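Long-range contacts in putative iron binding protein (Bordetella pertussis Tohama I, PDB 1Y9U), which binds ferric iron through tyrosine side chains and probably serves as the periplasmic solute-binding protein of an iron uptake system: residues S9-R14 and K53-V58; D24-D29 and V255-Y260; G97-L102 and V237-A242; V108-K113 and G194-Y199. All blocks are in the same frame, centred on the assembly; numbering follows the deposited sequence.

Interaction 1: S9-R14 and K53-V58; sequences SLYTTR and KSPADV
The ring of Y11 lies over A56, whose CB sits 3.5 Å from the centroid of the Y11 ring and nearly on its normal. This is a CH-pi contact. CG of Y11 is anti to its carbonyl carbon (chi1 -78°), and the ring reaches along the loop to P55. There Y11 OH meets P55 CD at 3.4 Å. The hydroxyl is hydrogen-bonded to E50 of helix 43-50, which is also hydrogen-bonded to S54 OG. The backbones pair in parallel, L10 beside V58. Helix 43-50 carries the chain from strand 33-38, on one side of strand 7-12, to strand 58-62 on the other, a beta-alpha-beta crossover. This is the parallel part of the mixed sheet in one lobe of a periplasmic binding protein fold. Y11 N donates to V58 O at 2.9 Å. S9 O takes two N-H groups, from V58 N at 3.2 Å and D57 N at 3.0 Å. The D57 carboxylate turns back: D57 OD2 accepts from S9 N at 2.8 Å with its anti lone pair. A water joins S9 OG, P55 O and D57 OD2, while S9 OG is also hydrogen-bonded to N35. L10 CD1 packs against V58 CG1 at 3.6 Å on their shared sheet face.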
# COMPACT_ATOMS: atom_id res chain seq x y z
N SER A 9 -19.61 4.35 -13.45
CA SER A 9 -18.34 4.09 -14.12
C SER A 9 -17.15 4.18 -13.16
O SER A 9 -16.90 5.21 -12.56
CB SER A 9 -18.15 5.04 -15.30
OG SER A 9 -19.14 4.81 -16.29
N LEU A 10 -16.43 3.08 -13.04
CA LEU A 10 -15.24 3.01 -12.19
C LEU A 10 -14.00 3.10 -13.05
O LEU A 10 -13.73 2.20 -13.83
CB LEU A 10 -15.23 1.69 -11.43
CG LEU A 10 -13.97 1.41 -10.57
CD1 LEU A 10 -13.84 2.41 -9.43
CD2 LEU A 10 -14.01 -0.02 -10.05
N TYR A 11 -13.25 4.19 -12.91
CA TYR A 11 -11.94 4.31 -13.55
C TYR A 11 -10.91 3.82 -12.54
O TYR A 11 -10.81 4.39 -11.46
CB TYR A 11 -11.62 5.76 -13.90
CG TYR A 11 -12.29 6.32 -15.15
CD1 TYR A 11 -13.58 5.96 -15.53
CD2 TYR A 11 -11.63 7.25 -15.93
CE1 TYR A 11 -14.17 6.51 -16.66
CE2 TYR A 11 -12.22 7.79 -17.06
CZ TYR A 11 -13.47 7.41 -17.41
OH TYR A 11 -14.05 7.97 -18.53
N THR A 12 -10.14 2.80 -12.91
CA THR A 12 -9.23 2.13 -11.97
C THR A 12 -7.88 1.84 -12.58
O THR A 12 -7.79 1.38 -13.70
CB THR A 12 -9.85 0.83 -11.48
OG1 THR A 12 -8.89 0.11 -10.68
CG2 THR A 12 -10.27 -0.10 -12.64
N THR A 13 -6.82 2.10 -11.81
CA THR A 13 -5.47 1.72 -12.21
C THR A 13 -5.12 0.34 -11.67
O THR A 13 -4.02 -0.18 -11.93
CB THR A 13 -4.44 2.74 -11.73
OG1 THR A 13 -4.30 2.67 -10.30
CG2 THR A 13 -4.85 4.20 -12.04
N ARG A 14 -6.01 -0.25 -10.87
CA ARG A 14 -5.88 -1.63 -10.41
C ARG A 14 -6.49 -2.59 -11.43
O ARG A 14 -7.61 -2.33 -11.90
CB ARG A 14 -6.59 -1.82 -9.06
CG ARG A 14 -6.17 -0.85 -8.00
CD ARG A 14 -6.21 -1.46 -6.60
NE ARG A 14 -5.02 -2.31 -6.41
CZ ARG A 14 -4.66 -2.84 -5.24
NH1 ARG A 14 -5.40 -2.67 -4.16
NH2 ARG A 14 -3.57 -3.56 -5.17
N LYS A 53 -17.68 16.68 -18.95
CA LYS A 53 -18.55 15.56 -19.29
C LYS A 53 -17.88 14.18 -19.18
O LYS A 53 -18.41 13.19 -19.69
CB LYS A 53 -19.14 15.74 -20.70
CG LYS A 53 -20.06 16.95 -20.87
CD LYS A 53 -21.10 16.98 -19.78
CE LYS A 53 -22.26 17.86 -20.12
NZ LYS A 53 -23.06 18.12 -18.91
N SER A 54 -16.73 14.10 -18.51
CA SER A 54 -16.08 12.81 -18.29
C SER A 54 -17.09 11.85 -17.66
O SER A 54 -17.75 12.24 -16.68
CB SER A 54 -14.88 12.96 -17.36
OG SER A 54 -14.32 11.69 -17.06
N PRO A 55 -17.23 10.64 -18.19
CA PRO A 55 -18.13 9.64 -17.60
C PRO A 55 -17.69 9.10 -16.24
O PRO A 55 -18.46 8.39 -15.62
CB PRO A 55 -18.08 8.48 -18.60
CG PRO A 55 -17.44 8.99 -19.80
CD PRO A 55 -16.58 10.12 -19.40
N ALA A 56 -16.46 9.39 -15.81
CA ALA A 56 -15.96 8.80 -14.56
C ALA A 56 -16.82 9.17 -13.35
O ALA A 56 -17.13 10.34 -13.13
CB ALA A 56 -14.53 9.24 -14.32
N ASP A 57 -17.15 8.15 -12.56
CA ASP A 57 -17.88 8.33 -11.31
C ASP A 57 -16.99 8.16 -10.09
O ASP A 57 -17.02 8.97 -9.17
CB ASP A 57 -19.06 7.35 -11.24
CG ASP A 57 -20.18 7.72 -12.18
OD1 ASP A 57 -20.60 8.89 -12.11
OD2 ASP A 57 -20.69 6.91 -12.96
N VAL A 58 -16.23 7.07 -10.07
CA VAL A 58 -15.33 6.73 -8.97
C VAL A 58 -13.94 6.49 -9.57
O VAL A 58 -13.81 5.81 -10.58
CB VAL A 58 -15.81 5.47 -8.23
CG1 VAL A 58 -14.81 5.04 -7.16
CG2 VAL A 58 -17.18 5.71 -7.61
O HOH W 1 -20.69 6.92 -16.12

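Interaction 2: D24-D29 and V255-Y260; sequences DAFAKD and VKLLEY
F26 of helix 20-30 reaches across to helix 251-261 and meets L257 and Y260. Two CH-pi contacts carry much of this apolar contact. L257 CD1 stands over the centre of one face of the F26 ring, 4.0 Å from its centroid. F26 CB in turn lies over a face of Y260, 3.8 Å from that ring's centroid and shifted toward the rim. The two rings form an oblique aromatic pair, with planes at 48° and centroids 5.1 Å apart. Their closest atoms are F26 CD1 and Y260 CG at 3.5 Å. The side chains lie alongside each other, each passing the other's ring. Both have CG anti to the backbone N (chi1 173° for F26, 166° for Y260), which extends each ring toward the other helix. Van der Waals contacts finish the patch. F26 CZ touches L257 CA at 3.9 Å, and A25 CB touches Y260 OH at 3.8 Å. That hydroxyl has a weak hydrogen bond to L22 O. The short helix axes stay 11.2 Å apart, so large side chains bridge them. Both helices belong to one lobe of the periplasmic binding protein fold, where L258 packs helix 251-261 on helix 82-87 and strand 237-245.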
# COMPACT_ATOMS: atom_id res chain seq x y z
N ASP A 24 -19.25 -7.41 -9.78
CA ASP A 24 -20.38 -8.18 -10.29
C ASP A 24 -21.42 -8.41 -9.21
O ASP A 24 -22.63 -8.39 -9.49
CB ASP A 24 -19.93 -9.54 -10.87
CG ASP A 24 -19.19 -9.40 -12.20
OD1 ASP A 24 -18.60 -10.40 -12.63
OD2 ASP A 24 -19.15 -8.34 -12.86
N ALA A 25 -20.98 -8.66 -7.98
CA ALA A 25 -21.94 -8.81 -6.87
C ALA A 25 -22.71 -7.51 -6.63
O ALA A 25 -23.93 -7.53 -6.45
CB ALA A 25 -21.23 -9.25 -5.63
N PHE A 26 -22.02 -6.38 -6.66
CA PHE A 26 -22.67 -5.08 -6.50
C PHE A 26 -23.72 -4.86 -7.58
O PHE A 26 -24.82 -4.40 -7.30
CB PHE A 26 -21.64 -3.96 -6.50
CG PHE A 26 -22.23 -2.58 -6.50
CD1 PHE A 26 -22.56 -1.96 -5.32
CD2 PHE A 26 -22.41 -1.88 -7.68
CE1 PHE A 26 -23.06 -0.68 -5.30
CE2 PHE A 26 -22.93 -0.61 -7.67
CZ PHE A 26 -23.26 -0.01 -6.47
N ALA A 27 -23.35 -5.15 -8.82
CA ALA A 27 -24.27 -4.97 -9.93
C ALA A 27 -25.49 -5.87 -9.82
O ALA A 27 -26.61 -5.41 -10.04
CB ALA A 27 -23.56 -5.22 -11.24
N LYS A 28 -25.28 -7.14 -9.50
CA LYS A 28 -26.37 -8.10 -9.35
C LYS A 28 -27.36 -7.64 -8.28
O LYS A 28 -28.58 -7.59 -8.50
CB LYS A 28 -25.82 -9.49 -9.02
CG LYS A 28 -26.87 -10.59 -8.92
CD LYS A 28 -26.24 -11.97 -8.74
CE LYS A 28 -25.85 -12.63 -10.07
NZ LYS A 28 -25.15 -13.95 -9.89
N ASP A 29 -26.82 -7.29 -7.12
CA ASP A 29 -27.64 -7.00 -5.95
C ASP A 29 -28.35 -5.66 -6.05
O ASP A 29 -29.51 -5.54 -5.66
CB ASP A 29 -26.77 -7.03 -4.69
CG ASP A 29 -26.34 -8.44 -4.31
OD1 ASP A 29 -26.89 -9.43 -4.85
OD2 ASP A 29 -25.45 -8.65 -3.46
N VAL A 255 -21.43 7.25 -4.91
CA VAL A 255 -21.35 7.15 -3.46
C VAL A 255 -21.80 5.75 -3.02
O VAL A 255 -21.18 5.16 -2.16
CB VAL A 255 -22.15 8.27 -2.74
CG1 VAL A 255 -22.15 8.09 -1.22
CG2 VAL A 255 -21.58 9.63 -3.10
N LYS A 256 -22.83 5.20 -3.66
CA LYS A 256 -23.27 3.84 -3.33
C LYS A 256 -22.16 2.83 -3.57
O LYS A 256 -21.92 1.95 -2.76
CB LYS A 256 -24.51 3.45 -4.14
CG LYS A 256 -25.78 4.16 -3.72
CD LYS A 256 -26.98 3.64 -4.50
CE LYS A 256 -28.29 4.08 -3.83
NZ LYS A 256 -29.44 4.15 -4.77
N LEU A 257 -21.46 2.97 -4.69
CA LEU A 257 -20.35 2.06 -4.99
C LEU A 257 -19.21 2.22 -4.00
O LEU A 257 -18.69 1.24 -3.50
CB LEU A 257 -19.85 2.27 -6.42
CG LEU A 257 -18.65 1.42 -6.84
CD1 LEU A 257 -18.98 -0.06 -6.73
CD2 LEU A 257 -18.27 1.79 -8.26
N LEU A 258 -18.85 3.45 -3.66
CA LEU A 258 -17.74 3.65 -2.75
C LEU A 258 -18.10 3.13 -1.35
O LEU A 258 -17.29 2.51 -0.68
CB LEU A 258 -17.35 5.12 -2.75
CG LEU A 258 -16.14 5.59 -1.95
CD1 LEU A 258 -14.93 4.85 -2.41
CD2 LEU A 258 -15.97 7.08 -2.13
N GLU A 259 -19.35 3.34 -0.92
CA GLU A 259 -19.80 2.80 0.35
C GLU A 259 -19.81 1.27 0.31
O GLU A 259 -19.47 0.61 1.30
CB GLU A 259 -21.20 3.36 0.71
CG GLU A 259 -21.15 4.83 1.06
CD GLU A 259 -22.49 5.49 1.29
OE1 GLU A 259 -23.50 4.93 0.81
OE2 GLU A 259 -22.52 6.54 1.96
N TYR A 260 -20.18 0.68 -0.82
CA TYR A 260 -20.13 -0.78 -0.98
C TYR A 260 -18.69 -1.29 -0.81
O TYR A 260 -18.45 -2.33 -0.20
CB TYR A 260 -20.69 -1.19 -2.35
CG TYR A 260 -20.37 -2.61 -2.71
CD1 TYR A 260 -21.03 -3.66 -2.11
CD2 TYR A 260 -19.36 -2.91 -3.62
CE1 TYR A 260 -20.73 -4.96 -2.43
CE2 TYR A 260 -19.06 -4.20 -3.95
CZ TYR A 260 -19.74 -5.24 -3.35
OH TYR A 260 -19.44 -6.55 -3.68

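Interaction 3: G97-L102 and V237-A242; sequences GSWYAL and VNISGA
L102 runs over the backbone of strand 237-245 and touches three residues in turn. Its CB lies 4.0 Å from S240 OG. CG is 4.0 Å from G241 CA, where no side chain intervenes. CD1 ends at A242 CB, 3.9 Å away. A chi1 of -62° turns the L102 side chain along the strand toward A242. Beneath it the two strands pair antiparallel. Y100 and A242 form a hydrogen-bonded pair: Y100 N donates to A242 O, and A242 N donates to Y100 O, both at 3.0 Å. A101 and G241 are the next, non-hydrogen-bonded pair, and their CA atoms are only 4.1 Å apart. L102 N then gives a nearly straight bond to S240 O, 2.9 Å long with an angle of 176° at the hydrogen. Another apolar group gathers around I239. Its CD1 meets A101 CB and, at 3.8 Å, W99 CZ3, the W99 and I239 side chains lying roughly perpendicular. S240 OG is hydrogen-bonded to S103 and Y270, and Y100 OH to D85. Segments 100-102 and 237-242 run at 115° to each other. Their long antiparallel strands, in the mixed sheet, are consistent with those that run between the two lobes of a periplasmic binding protein. Helix 64-72 packs on W99 and I239. Helix 251-261 lies against Y100, L102 and A242.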
# COMPACT_ATOMS: atom_id res chain seq x y z
N GLY A 97 -14.42 14.09 3.08
CA GLY A 97 -14.68 13.00 2.16
C GLY A 97 -14.03 13.19 0.82
O GLY A 97 -14.59 12.78 -0.18
N SER A 98 -12.81 13.71 0.80
CA SER A 98 -12.09 13.93 -0.44
C SER A 98 -11.43 12.65 -1.07
O SER A 98 -11.31 12.55 -2.28
CB SER A 98 -11.03 15.02 -0.23
OG SER A 98 -10.18 14.71 0.87
N TRP A 99 -10.97 11.73 -0.24
CA TRP A 99 -10.42 10.43 -0.67
C TRP A 99 -10.52 9.49 0.52
O TRP A 99 -10.60 9.93 1.66
CB TRP A 99 -8.95 10.53 -1.13
CG TRP A 99 -8.04 11.12 -0.13
CD1 TRP A 99 -7.67 12.43 -0.02
CD2 TRP A 99 -7.35 10.43 0.91
NE1 TRP A 99 -6.84 12.60 1.05
CE2 TRP A 99 -6.61 11.38 1.63
CE3 TRP A 99 -7.29 9.09 1.33
CZ2 TRP A 99 -5.83 11.05 2.74
CZ3 TRP A 99 -6.53 8.77 2.43
CH2 TRP A 99 -5.81 9.74 3.13
N TYR A 100 -10.51 8.20 0.24
CA TYR A 100 -10.67 7.18 1.26
C TYR A 100 -9.78 5.97 0.97
O TYR A 100 -9.78 5.48 -0.15
CB TYR A 100 -12.11 6.69 1.25
CG TYR A 100 -13.10 7.68 1.77
CD1 TYR A 100 -13.74 8.56 0.91
CD2 TYR A 100 -13.42 7.71 3.12
CE1 TYR A 100 -14.69 9.48 1.42
CE2 TYR A 100 -14.35 8.60 3.62
CZ TYR A 100 -14.97 9.46 2.78
OH TYR A 100 -15.91 10.31 3.31
N ALA A 101 -9.05 5.49 1.98
CA ALA A 101 -8.35 4.20 1.86
C ALA A 101 -9.34 3.06 1.77
O ALA A 101 -10.38 3.07 2.42
CB ALA A 101 -7.41 3.97 3.04
N LEU A 102 -8.99 2.07 0.96
CA LEU A 102 -9.73 0.81 0.81
C LEU A 102 -8.95 -0.41 1.26
O LEU A 102 -9.57 -1.41 1.63
CB LEU A 102 -10.17 0.63 -0.64
CG LEU A 102 -11.12 1.70 -1.20
CD1 LEU A 102 -11.41 1.39 -2.66
CD2 LEU A 102 -12.43 1.78 -0.42
N VAL A 237 2.24 1.89 6.68
CA VAL A 237 1.36 1.45 5.61
C VAL A 237 1.23 2.50 4.52
O VAL A 237 1.15 3.71 4.78
CB VAL A 237 -0.05 1.02 6.10
CG1 VAL A 237 0.04 -0.02 7.20
CG2 VAL A 237 -0.92 2.22 6.53
N ASN A 238 1.26 2.04 3.27
CA ASN A 238 0.66 2.83 2.19
C ASN A 238 -0.73 2.21 1.94
O ASN A 238 -1.17 1.30 2.66
CB ASN A 238 1.55 2.92 0.91
CG ASN A 238 1.33 4.23 0.11
OD1 ASN A 238 0.26 4.80 0.09
ND2 ASN A 238 2.42 4.74 -0.51
N ILE A 239 -1.43 2.71 0.94
CA ILE A 239 -2.81 2.31 0.73
C ILE A 239 -3.17 2.14 -0.72
O ILE A 239 -2.51 2.66 -1.60
CB ILE A 239 -3.76 3.37 1.34
CG1 ILE A 239 -3.62 4.73 0.63
CG2 ILE A 239 -3.58 3.49 2.85
CD1 ILE A 239 -4.70 5.74 1.04
N SER A 240 -4.25 1.42 -0.96
CA SER A 240 -5.06 1.67 -2.16
C SER A 240 -6.26 2.49 -1.72
O SER A 240 -6.61 2.50 -0.55
CB SER A 240 -5.52 0.38 -2.84
OG SER A 240 -6.59 -0.23 -2.12
N GLY A 241 -6.90 3.16 -2.66
CA GLY A 241 -8.02 4.00 -2.27
C GLY A 241 -8.77 4.57 -3.44
O GLY A 241 -8.49 4.25 -4.58
N ALA A 242 -9.75 5.42 -3.14
CA ALA A 242 -10.67 5.91 -4.12
C ALA A 242 -11.26 7.24 -3.72
O ALA A 242 -11.21 7.66 -2.58
CB ALA A 242 -11.76 4.88 -4.34

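Interaction 4: V108-K113 and G194-Y199; sequences VLYVEK and GLANAY
The methyl of A196 presses on one face of the Y110 ring. A196 CB is 3.5 Å from the ring centroid, offset toward the rim, and comes within 3.2 Å of Y110 CZ. V108 lies on the same sheet face as Y110 and A196, and V108 CG2 touches A198 CB at 3.9 Å. L109 and L195 share another face, where L109 CD1 meets L195 CD2 at 4.2 Å. Between these faces the backbones form antiparallel pairs. V108 and A196 exchange two hydrogen bonds, as do Y110 and G194. L109 and L195 form the non-hydrogen-bonded pair between them, with two CA-H...O contacts. The polar edge is the phenol. A chi1 of -65° sets the Y110 ring beside its own backbone N, and from there it passes over A196 until OH donates to N197 O at 2.7 Å. That oxygen lies at the ring edge, in its plane. N197 OD1 is held by R107, and Y200 also touches Y110. Methyl and hydroxyl contacts fix the ring against the end of strand 193-197. This is consistent with Y110 anchoring the start of helix 198-206, which carries Y199 and Y200, iron ligands in a structure of this protein; no iron is bound here.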
# COMPACT_ATOMS: atom_id res chain seq x y z
N VAL A 108 7.14 -4.32 5.71
CA VAL A 108 7.55 -5.13 6.85
C VAL A 108 8.97 -5.66 6.66
O VAL A 108 9.65 -5.35 5.69
CB VAL A 108 6.52 -6.27 7.07
CG1 VAL A 108 5.09 -5.71 7.24
CG2 VAL A 108 6.54 -7.27 5.93
N LEU A 109 9.42 -6.47 7.62
CA LEU A 109 10.72 -7.10 7.58
C LEU A 109 10.55 -8.57 7.24
O LEU A 109 9.87 -9.30 7.96
CB LEU A 109 11.42 -6.96 8.93
CG LEU A 109 12.93 -7.21 8.93
CD1 LEU A 109 13.70 -6.09 8.21
CD2 LEU A 109 13.45 -7.41 10.34
N TYR A 110 11.11 -8.99 6.13
CA TYR A 110 11.24 -10.42 5.84
C TYR A 110 12.44 -10.92 6.61
O TYR A 110 13.46 -10.25 6.63
CB TYR A 110 11.51 -10.67 4.37
CG TYR A 110 10.42 -10.30 3.38
CD1 TYR A 110 9.24 -9.66 3.74
CD2 TYR A 110 10.60 -10.60 2.02
CE1 TYR A 110 8.29 -9.31 2.78
CE2 TYR A 110 9.66 -10.27 1.07
CZ TYR A 110 8.49 -9.65 1.46
OH TYR A 110 7.59 -9.27 0.48
N VAL A 111 12.30 -12.08 7.26
CA VAL A 111 13.32 -12.60 8.16
C VAL A 111 13.53 -14.08 7.87
O VAL A 111 12.55 -14.82 7.75
CB VAL A 111 12.89 -12.43 9.64
CG1 VAL A 111 13.94 -12.99 10.58
CG2 VAL A 111 12.58 -10.95 9.93
N GLU A 112 14.78 -14.53 7.82
CA GLU A 112 15.06 -15.95 7.69
C GLU A 112 14.24 -16.70 8.74
O GLU A 112 14.19 -16.28 9.90
CB GLU A 112 16.54 -16.21 7.90
CG GLU A 112 17.04 -17.53 7.32
CD GLU A 112 16.73 -18.75 8.17
OE1 GLU A 112 16.60 -18.62 9.41
OE2 GLU A 112 16.61 -19.85 7.56
N LYS A 113 13.61 -17.81 8.35
CA LYS A 113 12.56 -18.39 9.16
C LYS A 113 12.95 -18.77 10.59
O LYS A 113 12.10 -18.77 11.46
CB LYS A 113 11.95 -19.61 8.45
CG LYS A 113 12.93 -20.78 8.34
CD LYS A 113 12.39 -21.88 7.44
CE LYS A 113 13.36 -23.05 7.30
NZ LYS A 113 13.48 -23.84 8.57
N GLY A 194 15.27 -8.20 5.37
CA GLY A 194 15.13 -7.12 4.40
C GLY A 194 13.77 -6.49 4.48
O GLY A 194 12.85 -7.09 5.02
N LEU A 195 13.63 -5.29 3.94
CA LEU A 195 12.35 -4.59 3.95
C LEU A 195 11.63 -4.86 2.65
O LEU A 195 12.23 -4.75 1.58
CB LEU A 195 12.53 -3.08 4.10
CG LEU A 195 12.88 -2.55 5.48
CD1 LEU A 195 13.22 -1.06 5.38
CD2 LEU A 195 11.75 -2.80 6.45
N ALA A 196 10.36 -5.21 2.76
CA ALA A 196 9.53 -5.54 1.62
C ALA A 196 8.07 -5.59 2.07
O ALA A 196 7.78 -5.66 3.26
CB ALA A 196 9.97 -6.84 0.99
N ASN A 197 7.14 -5.54 1.13
CA ASN A 197 5.74 -5.43 1.49
C ASN A 197 5.13 -6.79 1.88
O ASN A 197 5.41 -7.82 1.26
CB ASN A 197 4.94 -4.77 0.41
CG ASN A 197 5.13 -3.28 0.36
OD1 ASN A 197 5.71 -2.72 1.23
ND2 ASN A 197 4.63 -2.65 -0.70
N ALA A 198 4.27 -6.79 2.89
CA ALA A 198 3.71 -8.01 3.45
C ALA A 198 2.88 -8.80 2.46
O ALA A 198 2.87 -10.02 2.45
CB ALA A 198 2.87 -7.66 4.64
N TYR A 199 1.97 -8.15 1.68
CA TYR A 199 1.14 -8.90 0.55
C TYR A 199 1.99 -9.82 -0.37
O TYR A 199 1.52 -10.88 -0.85
CB TYR A 199 0.19 -7.97 -0.36
CG TYR A 199 0.91 -6.93 -1.27
CD1 TYR A 199 1.45 -7.34 -2.46
CD2 TYR A 199 1.02 -5.60 -0.96
CE1 TYR A 199 2.09 -6.48 -3.31
CE2 TYR A 199 1.73 -4.71 -1.83
CZ TYR A 199 2.20 -5.19 -2.98
OH TYR A 199 2.86 -4.26 -3.75

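Interactions 1, 2 and 3 form one connected region. V58 CG2 meets L257 CD2 at 4.1 Å between interactions 1 and 2. L258 CD1 meets A242 CB at 3.7 Å between interactions 2 and 3. V58 CG1 also lies 4.2 Å from A242 CB, joining interactions 1 and 3. Interaction 4 lies apart, across the chain's centre from 1 and 2. Its centre is about 34 Å from each of theirs. Strand 100-112 serves both interactions 3 and 4, whose centres are about 23 Å apart. Interaction 4 contains iron ligand Y199; in interaction 3, the S240 side chain is about 10 Å from that of Y143, another iron ligand. No iron is bound in this model.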